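Local coordinates for protein thiol-activated cytolysin (Desulfobulbus propionicus, PDB 6NAL) that probably binds cholesterol-containing membranes and assembles there into large beta-barrel pores that lyse the target cell, at residues A378-T383 with R455-G460; T433-E438 with T462-T467. One frame throughout, in Å; residues are numbered along the deposited sequence.

Both contacts lie in the C-terminal beta sandwich, the domain with which cholesterol-dependent cytolysins meet the membrane, and their centres are about 16 Å apart. Contact 1 joins the two sheets inside the sandwich; contact 2 sits farther out, its centre about 63 Å from that of the chain against 48 Å for contact 1. Their segments alternate in sequence: 378-383, 433-438, 455-460, 462-467. Strand 454-462 turns directly into strand 465-471, its antiparallel neighbour, and G460 O lies 3.0 Å from T467 N, a probable hydrogen bond tying the contacts together. The buried core thus runs straight into the loops at the end of the domain that, in relatives, touch the membrane first.

Contact 1: A378-T383 with R455-G460; sequences ARFTVT and RTVSIG
The phenyl ring of F380 meets V457 at its edge, where V457 CG2 lies near the ring plane, 3.9 Å from CE2, while I459 CD1 approaches ring atom CZ obliquely at the same spacing. This is the interior of the C-terminal beta sandwich of a thiol-activated cytolysin: strand 378-389 belongs to the four-stranded antiparallel sheet, strand 454-462 to the facing sheet. The segment axes pass 9.9 Å apart and run nearly antiparallel, at 162°, so the sheets meet through side chains.

F380 and I459 reach out head-on, whereas F380 and V457 run alongside each other in opposite senses. The F380 side chain also touches W401 and T429 of its own sheet, and V457 packs on I427 there as well as on L370 and M470 of the facing sheet, so residues of both sheets pack around the contact. On the other side of strand 378-389, R379 points away and bridges to E430, with its guanidinium in a cation-pi contact with W440.

I459 makes the closest approach, to A378. With CG1 flanked by both backbone N and C (chi1 56°), the extended chi2 of 174° carries CD1 over to A378, whose CB it meets at a tight 3.4 Å.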
ATOM      1  N   ALA A 378      23.151 -32.803 -11.101  1.00 30.98           N
ATOM      2  CA  ALA A 378      21.963 -32.004 -10.872  1.00 42.77           C
ATOM      3  C   ALA A 378      22.163 -30.619 -11.464  1.00 35.15           C
ATOM      4  O   ALA A 378      23.281 -30.132 -11.587  1.00 36.24           O
ATOM      5  CB  ALA A 378      21.665 -31.895  -9.389  1.00 40.30           C
ATOM      6  N   ARG A 379      21.080 -29.991 -11.846  1.00 39.16           N
ATOM      7  CA  ARG A 379      21.165 -28.585 -12.179  1.00 34.83           C
ATOM      8  C   ARG A 379      20.071 -27.836 -11.456  1.00 31.99           C
ATOM      9  O   ARG A 379      18.986 -28.375 -11.186  1.00 35.59           O
ATOM     10  CB  ARG A 379      21.075 -28.349 -13.670  1.00 39.40           C
ATOM     11  CG  ARG A 379      19.870 -28.919 -14.267  1.00 43.04           C
ATOM     12  CD  ARG A 379      19.998 -28.930 -15.764  1.00 41.23           C
ATOM     13  NE  ARG A 379      18.682 -29.221 -16.308  1.00 41.72           N
ATOM     14  CZ  ARG A 379      18.487 -29.683 -17.530  1.00 45.28           C
ATOM     15  NH1 ARG A 379      19.534 -29.854 -18.334  1.00 45.93           N
ATOM     16  NH2 ARG A 379      17.257 -29.954 -17.941  1.00 48.59           N
ATOM     17  N   PHE A 380      20.425 -26.596 -11.129  1.00 34.90           N
ATOM     18  CA  PHE A 380      19.622 -25.618 -10.410  1.00 32.19           C
ATOM     19  C   PHE A 380      19.266 -24.462 -11.354  1.00 33.37           C
ATOM     20  O   PHE A 380      20.121 -23.971 -12.095  1.00 35.10           O
ATOM     21  CB  PHE A 380      20.395 -25.033  -9.209  1.00 39.43           C
ATOM     22  CG  PHE A 380      20.664 -25.993  -8.086  1.00 38.97           C
ATOM     23  CD1 PHE A 380      21.794 -26.757  -8.096  1.00 36.79           C
ATOM     24  CD2 PHE A 380      19.825 -26.070  -6.995  1.00 37.71           C
ATOM     25  CE1 PHE A 380      22.074 -27.647  -7.086  1.00 48.55           C
ATOM     26  CE2 PHE A 380      20.111 -26.963  -5.961  1.00 46.91           C
ATOM     27  CZ  PHE A 380      21.251 -27.744  -6.019  1.00 39.52           C
ATOM     28  N   THR A 381      18.020 -23.993 -11.298  1.00 30.37           N
ATOM     29  CA  THR A 381      17.595 -22.767 -11.982  1.00 31.03           C
ATOM     30  C   THR A 381      16.936 -21.833 -10.976  1.00 37.40           C
ATOM     31  O   THR A 381      15.980 -22.224 -10.293  1.00 40.04           O
ATOM     32  CB  THR A 381      16.633 -23.091 -13.114  1.00 37.80           C
ATOM     33  OG1 THR A 381      17.220 -24.112 -13.916  1.00 48.35           O
ATOM     34  CG2 THR A 381      16.372 -21.882 -14.007  1.00 40.09           C
ATOM     35  N   VAL A 382      17.464 -20.622 -10.854  1.00 34.40           N
ATOM     36  CA  VAL A 382      16.936 -19.632  -9.928  1.00 29.17           C
ATOM     37  C   VAL A 382      16.721 -18.322 -10.674  1.00 36.32           C
ATOM     38  O   VAL A 382      17.620 -17.846 -11.366  1.00 32.73           O
ATOM     39  CB  VAL A 382      17.857 -19.424  -8.724  1.00 31.51           C
ATOM     40  CG1 VAL A 382      17.215 -18.381  -7.810  1.00 34.06           C
ATOM     41  CG2 VAL A 382      18.071 -20.719  -8.006  1.00 35.51           C
ATOM     42  N   THR A 383      15.507 -17.772 -10.578  1.00 33.29           N
ATOM     43  CA  THR A 383      15.138 -16.527 -11.234  1.00 37.86           C
ATOM     44  C   THR A 383      14.385 -15.640 -10.242  1.00 35.94           C
ATOM     45  O   THR A 383      13.867 -16.103  -9.225  1.00 33.94           O
ATOM     46  CB  THR A 383      14.283 -16.783 -12.493  1.00 39.76           C
ATOM     47  OG1 THR A 383      13.002 -17.267 -12.086  1.00 47.48           O
ATOM     48  CG2 THR A 383      14.990 -17.804 -13.457  1.00 38.99           C
ATOM     49  N   ARG A 455      16.815 -18.821   2.701  1.00 38.86           N
ATOM     50  CA  ARG A 455      16.101 -19.914   2.065  1.00 40.44           C
ATOM     51  C   ARG A 455      17.139 -20.937   1.629  1.00 35.88           C
ATOM     52  O   ARG A 455      18.114 -20.587   0.954  1.00 43.46           O
ATOM     53  CB  ARG A 455      15.274 -19.420   0.879  1.00 44.70           C
ATOM     54  CG  ARG A 455      14.381 -20.504   0.319  1.00 44.86           C
ATOM     55  CD  ARG A 455      13.502 -20.050  -0.791  1.00 45.86           C
ATOM     56  NE  ARG A 455      12.585 -18.987  -0.389  1.00 47.40           N
ATOM     57  CZ  ARG A 455      11.396 -19.201   0.144  1.00 47.46           C
ATOM     58  NH1 ARG A 455      11.006 -20.437   0.385  1.00 57.09           N
ATOM     59  NH2 ARG A 455      10.617 -18.181   0.464  1.00 53.69           N
ATOM     60  N   THR A 456      16.939 -22.193   2.022  1.00 40.53           N
ATOM     61  CA  THR A 456      17.876 -23.275   1.734  1.00 41.50           C
ATOM     62  C   THR A 456      17.150 -24.332   0.931  1.00 38.16           C
ATOM     63  O   THR A 456      16.058 -24.748   1.313  1.00 47.56           O
ATOM     64  CB  THR A 456      18.409 -23.901   3.018  1.00 42.22           C
ATOM     65  OG1 THR A 456      19.079 -22.917   3.801  1.00 48.88           O
ATOM     66  CG2 THR A 456      19.404 -24.981   2.718  1.00 47.44           C
ATOM     67  N   VAL A 457      17.724 -24.758  -0.184  1.00 40.82           N
ATOM     68  CA  VAL A 457      17.178 -25.891  -0.919  1.00 40.23           C
ATOM     69  C   VAL A 457      18.256 -26.954  -1.005  1.00 42.34           C
ATOM     70  O   VAL A 457      19.348 -26.695  -1.523  1.00 46.45           O
ATOM     71  CB  VAL A 457      16.642 -25.509  -2.313  1.00 45.00           C
ATOM     72  CG1 VAL A 457      15.832 -24.221  -2.254  1.00 44.73           C
ATOM     73  CG2 VAL A 457      17.700 -25.368  -3.313  1.00 47.25           C
ATOM     74  N   SER A 458      17.966 -28.134  -0.454  1.00 43.29           N
ATOM     75  CA  SER A 458      18.895 -29.259  -0.435  1.00 39.44           C
ATOM     76  C   SER A 458      18.352 -30.362  -1.323  1.00 35.69           C
ATOM     77  O   SER A 458      17.182 -30.722  -1.218  1.00 42.59           O
ATOM     78  CB  SER A 458      19.083 -29.815   0.981  1.00 47.19           C
ATOM     79  OG  SER A 458      19.398 -28.783   1.890  1.00 52.80           O
ATOM     80  N   ILE A 459      19.171 -30.883  -2.192  1.00 34.55           N
ATOM     81  CA  ILE A 459      18.790 -32.101  -2.872  1.00 37.94           C
ATOM     82  C   ILE A 459      19.795 -33.161  -2.466  1.00 38.14           C
ATOM     83  O   ILE A 459      20.971 -32.873  -2.221  1.00 39.08           O
ATOM     84  CB  ILE A 459      18.719 -31.953  -4.406  1.00 31.42           C
ATOM     85  CG1 ILE A 459      20.030 -31.448  -4.975  1.00 32.53           C
ATOM     86  CG2 ILE A 459      17.558 -31.078  -4.796  1.00 36.37           C
ATOM     87  CD1 ILE A 459      20.010 -31.445  -6.485  1.00 36.31           C
ATOM     88  N   GLY A 460      19.321 -34.388  -2.371  1.00 36.15           N
ATOM     89  CA  GLY A 460      20.188 -35.510  -2.104  1.00 34.19           C
ATOM     90  C   GLY A 460      19.612 -36.758  -2.724  1.00 35.53           C
ATOM     91  O   GLY A 460      18.791 -36.680  -3.658  1.00 33.70           O
TER

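Contact 2: T433-E438 with T462-T467; sequences TGLAWE and TTLHQT
T433 and T463 meet where the undecapeptide loop of a cholesterol-dependent cytolysin, which contains 433-438, comes up against loop L1, the type I turn from T462 to H465 with the Thr-Leu pair T463-L464. In relatives that pair recognises cholesterol, and it probably does so here.

The tight half is a reciprocal fit of threonines. T433 O rests 3.6 Å from T463 CB, with T463 CG2 close beside it, and in return T433 CG2 lies 3.6 Å from T463 O. The same methyl meets Q466 NE2 at 3.9 Å, the two side chains crossing at about a right angle. Q466 is in turn held by its amide: NE2 donates at 3.3 Å back to T463 O in the turn just before it, and to G431 O at the base of the undecapeptide, linking the two loops.

The loose side is L435 against L464. Their side chains also cross, but touch through one methyl pair, L435 CD1 to L464 CD2 at 4.0 Å, and L464 lies at the surface of the assembly, touching a crystal neighbour. W437, farther along the undecapeptide, instead packs on W140 of the second subunit.

The T433 hydroxyl helps hold it in place. A chi1 of 69° tucks OG1 between the two backbone branches and leaves CG2 to face L1. OG1 accepts from L435 N at 3.1 Å in an ST turn, nearly straight at 167°, and donates to E438 O at 2.6 Å, lying 43° out of that carbonyl's plane.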
ATOM      1  N   THR A 433      18.704 -38.817 -14.121  1.00 52.52           N
ATOM      2  CA  THR A 433      18.534 -40.205 -13.718  1.00 49.43           C
ATOM      3  C   THR A 433      19.472 -41.156 -14.443  1.00 49.62           C
ATOM      4  O   THR A 433      19.638 -42.296 -14.009  1.00 56.40           O
ATOM      5  CB  THR A 433      17.115 -40.712 -13.980  1.00 48.57           C
ATOM      6  OG1 THR A 433      16.910 -40.821 -15.398  1.00 54.48           O
ATOM      7  CG2 THR A 433      16.067 -39.822 -13.355  1.00 54.74           C
ATOM      8  N   GLY A 434      20.030 -40.751 -15.559  1.00 48.50           N
ATOM      9  CA  GLY A 434      20.811 -41.676 -16.364  1.00 62.09           C
ATOM     10  C   GLY A 434      20.042 -42.592 -17.302  1.00 56.26           C
ATOM     11  O   GLY A 434      20.684 -43.334 -18.048  1.00 60.87           O
ATOM     12  N   LEU A 435      18.707 -42.543 -17.322  1.00 57.04           N
ATOM     13  CA  LEU A 435      17.882 -43.393 -18.179  1.00 53.31           C
ATOM     14  C   LEU A 435      17.139 -42.586 -19.238  1.00 54.86           C
ATOM     15  O   LEU A 435      16.439 -41.622 -18.916  1.00 56.15           O
ATOM     16  CB  LEU A 435      16.864 -44.152 -17.327  1.00 63.40           C
ATOM     17  CG  LEU A 435      17.343 -44.703 -15.979  1.00 65.26           C
ATOM     18  CD1 LEU A 435      16.174 -45.326 -15.207  1.00 66.65           C
ATOM     19  CD2 LEU A 435      18.476 -45.735 -16.117  1.00 66.11           C
ATOM     20  N   ALA A 436      17.175 -43.067 -20.478  1.00 58.01           N
ATOM     21  CA  ALA A 436      16.866 -42.233 -21.637  1.00 54.62           C
ATOM     22  C   ALA A 436      15.416 -41.763 -21.674  1.00 59.22           C
ATOM     23  O   ALA A 436      15.131 -40.657 -22.160  1.00 57.74           O
ATOM     24  CB  ALA A 436      17.198 -43.011 -22.906  1.00 69.26           C
ATOM     25  N   TRP A 437      14.483 -42.584 -21.212  1.00 56.62           N
ATOM     26  CA  TRP A 437      13.077 -42.198 -21.273  1.00 54.18           C
ATOM     27  C   TRP A 437      12.675 -41.222 -20.154  1.00 55.92           C
ATOM     28  O   TRP A 437      11.534 -40.744 -20.135  1.00 48.84           O
ATOM     29  CB  TRP A 437      12.204 -43.453 -21.226  1.00 49.78           C
ATOM     30  CG  TRP A 437      12.356 -44.171 -19.922  1.00 56.88           C
ATOM     31  CD1 TRP A 437      11.648 -43.944 -18.769  1.00 63.96           C
ATOM     32  CD2 TRP A 437      13.287 -45.210 -19.621  1.00 66.28           C
ATOM     33  NE1 TRP A 437      12.086 -44.784 -17.766  1.00 70.87           N
ATOM     34  CE2 TRP A 437      13.087 -45.576 -18.268  1.00 71.75           C
ATOM     35  CE3 TRP A 437      14.270 -45.878 -20.363  1.00 72.56           C
ATOM     36  CZ2 TRP A 437      13.835 -46.580 -17.646  1.00 80.19           C
ATOM     37  CZ3 TRP A 437      15.019 -46.878 -19.735  1.00 70.80           C
ATOM     38  CH2 TRP A 437      14.796 -47.212 -18.393  1.00 78.61           C
ATOM     39  N   GLU A 438      13.573 -40.902 -19.227  1.00 53.02           N
ATOM     40  CA  GLU A 438      13.278 -39.924 -18.177  1.00 52.08           C
ATOM     41  C   GLU A 438      14.596 -39.339 -17.692  1.00 52.66           C
ATOM     42  O   GLU A 438      14.949 -39.485 -16.519  1.00 54.27           O
ATOM     43  CB  GLU A 438      12.474 -40.537 -17.017  1.00 55.85           C
ATOM     44  CG  GLU A 438      13.064 -41.756 -16.339  1.00 69.92           C
ATOM     45  CD  GLU A 438      12.091 -42.430 -15.338  1.00 82.55           C
ATOM     46  OE1 GLU A 438      11.684 -41.739 -14.367  1.00 89.26           O
ATOM     47  OE2 GLU A 438      11.750 -43.638 -15.522  1.00 72.40           O
ATOM     48  N   THR A 462      19.683 -40.615  -4.575  1.00 41.45           N
ATOM     49  CA  THR A 462      20.351 -41.267  -5.694  1.00 51.18           C
ATOM     50  C   THR A 462      19.518 -41.032  -6.932  1.00 45.10           C
ATOM     51  O   THR A 462      18.427 -40.474  -6.840  1.00 46.59           O
ATOM     52  CB  THR A 462      20.483 -42.780  -5.513  1.00 44.78           C
ATOM     53  OG1 THR A 462      19.165 -43.319  -5.591  1.00 43.43           O
ATOM     54  CG2 THR A 462      21.162 -43.132  -4.195  1.00 41.66           C
ATOM     55  N   THR A 463      19.983 -41.598  -8.059  1.00 40.53           N
ATOM     56  CA  THR A 463      19.413 -41.319  -9.380  1.00 47.86           C
ATOM     57  C   THR A 463      17.914 -41.592  -9.430  1.00 50.86           C
ATOM     58  O   THR A 463      17.155 -40.835 -10.033  1.00 47.96           O
ATOM     59  CB  THR A 463      20.091 -42.194 -10.442  1.00 54.93           C
ATOM     60  OG1 THR A 463      20.217 -43.511  -9.899  1.00 67.24           O
ATOM     61  CG2 THR A 463      21.478 -41.700 -10.871  1.00 50.11           C
ATOM     62  N   LEU A 464      17.474 -42.715  -8.873  1.00 53.85           N
ATOM     63  CA  LEU A 464      16.061 -43.083  -8.948  1.00 50.74           C
ATOM     64  C   LEU A 464      15.287 -42.745  -7.684  1.00 41.61           C
ATOM     65  O   LEU A 464      14.081 -42.968  -7.643  1.00 41.26           O
ATOM     66  CB  LEU A 464      15.932 -44.574  -9.264  1.00 59.98           C
ATOM     67  CG  LEU A 464      16.467 -44.926 -10.660  1.00 69.67           C
ATOM     68  CD1 LEU A 464      17.949 -45.289 -10.675  1.00 70.44           C
ATOM     69  CD2 LEU A 464      15.688 -46.085 -11.304  1.00 77.15           C
ATOM     70  N   HIS A 465      15.947 -42.217  -6.649  1.00 46.57           N
ATOM     71  CA  HIS A 465      15.250 -41.722  -5.454  1.00 50.17           C
ATOM     72  C   HIS A 465      15.842 -40.370  -5.043  1.00 47.13           C
ATOM     73  O   HIS A 465      16.769 -40.292  -4.236  1.00 43.90           O
ATOM     74  CB  HIS A 465      15.306 -42.706  -4.294  1.00 54.53           C
ATOM     75  CG  HIS A 465      14.342 -42.368  -3.204  1.00 60.39           C
ATOM     76  ND1 HIS A 465      13.080 -42.916  -3.132  1.00 65.97           N
ATOM     77  CD2 HIS A 465      14.437 -41.499  -2.171  1.00 60.73           C
ATOM     78  CE1 HIS A 465      12.450 -42.421  -2.083  1.00 70.83           C
ATOM     79  NE2 HIS A 465      13.247 -41.551  -1.488  1.00 65.63           N
ATOM     80  N   GLN A 466      15.270 -39.302  -5.577  1.00 45.91           N
ATOM     81  CA  GLN A 466      15.852 -37.980  -5.469  1.00 39.99           C
ATOM     82  C   GLN A 466      15.069 -37.195  -4.435  1.00 45.06           C
ATOM     83  O   GLN A 466      13.851 -37.065  -4.549  1.00 50.32           O
ATOM     84  CB  GLN A 466      15.811 -37.236  -6.803  1.00 38.69           C
ATOM     85  CG  GLN A 466      16.678 -37.801  -7.904  1.00 40.79           C
ATOM     86  CD  GLN A 466      16.578 -36.965  -9.198  1.00 46.07           C
ATOM     87  OE1 GLN A 466      16.180 -35.783  -9.225  1.00 41.58           O
ATOM     88  NE2 GLN A 466      16.935 -37.590 -10.268  1.00 39.91           N
ATOM     89  N   THR A 467      15.760 -36.650  -3.454  1.00 33.10           N
ATOM     90  CA  THR A 467      15.111 -35.996  -2.339  1.00 36.29           C
ATOM     91  C   THR A 467      15.275 -34.499  -2.485  1.00 38.25           C
ATOM     92  O   THR A 467      16.246 -34.019  -3.087  1.00 41.23           O
ATOM     93  CB  THR A 467      15.718 -36.462  -1.020  1.00 44.64           C
ATOM     94  OG1 THR A 467      17.074 -36.023  -0.983  1.00 38.51           O
ATOM     95  CG2 THR A 467      15.618 -38.024  -0.904  1.00 44.26           C
TER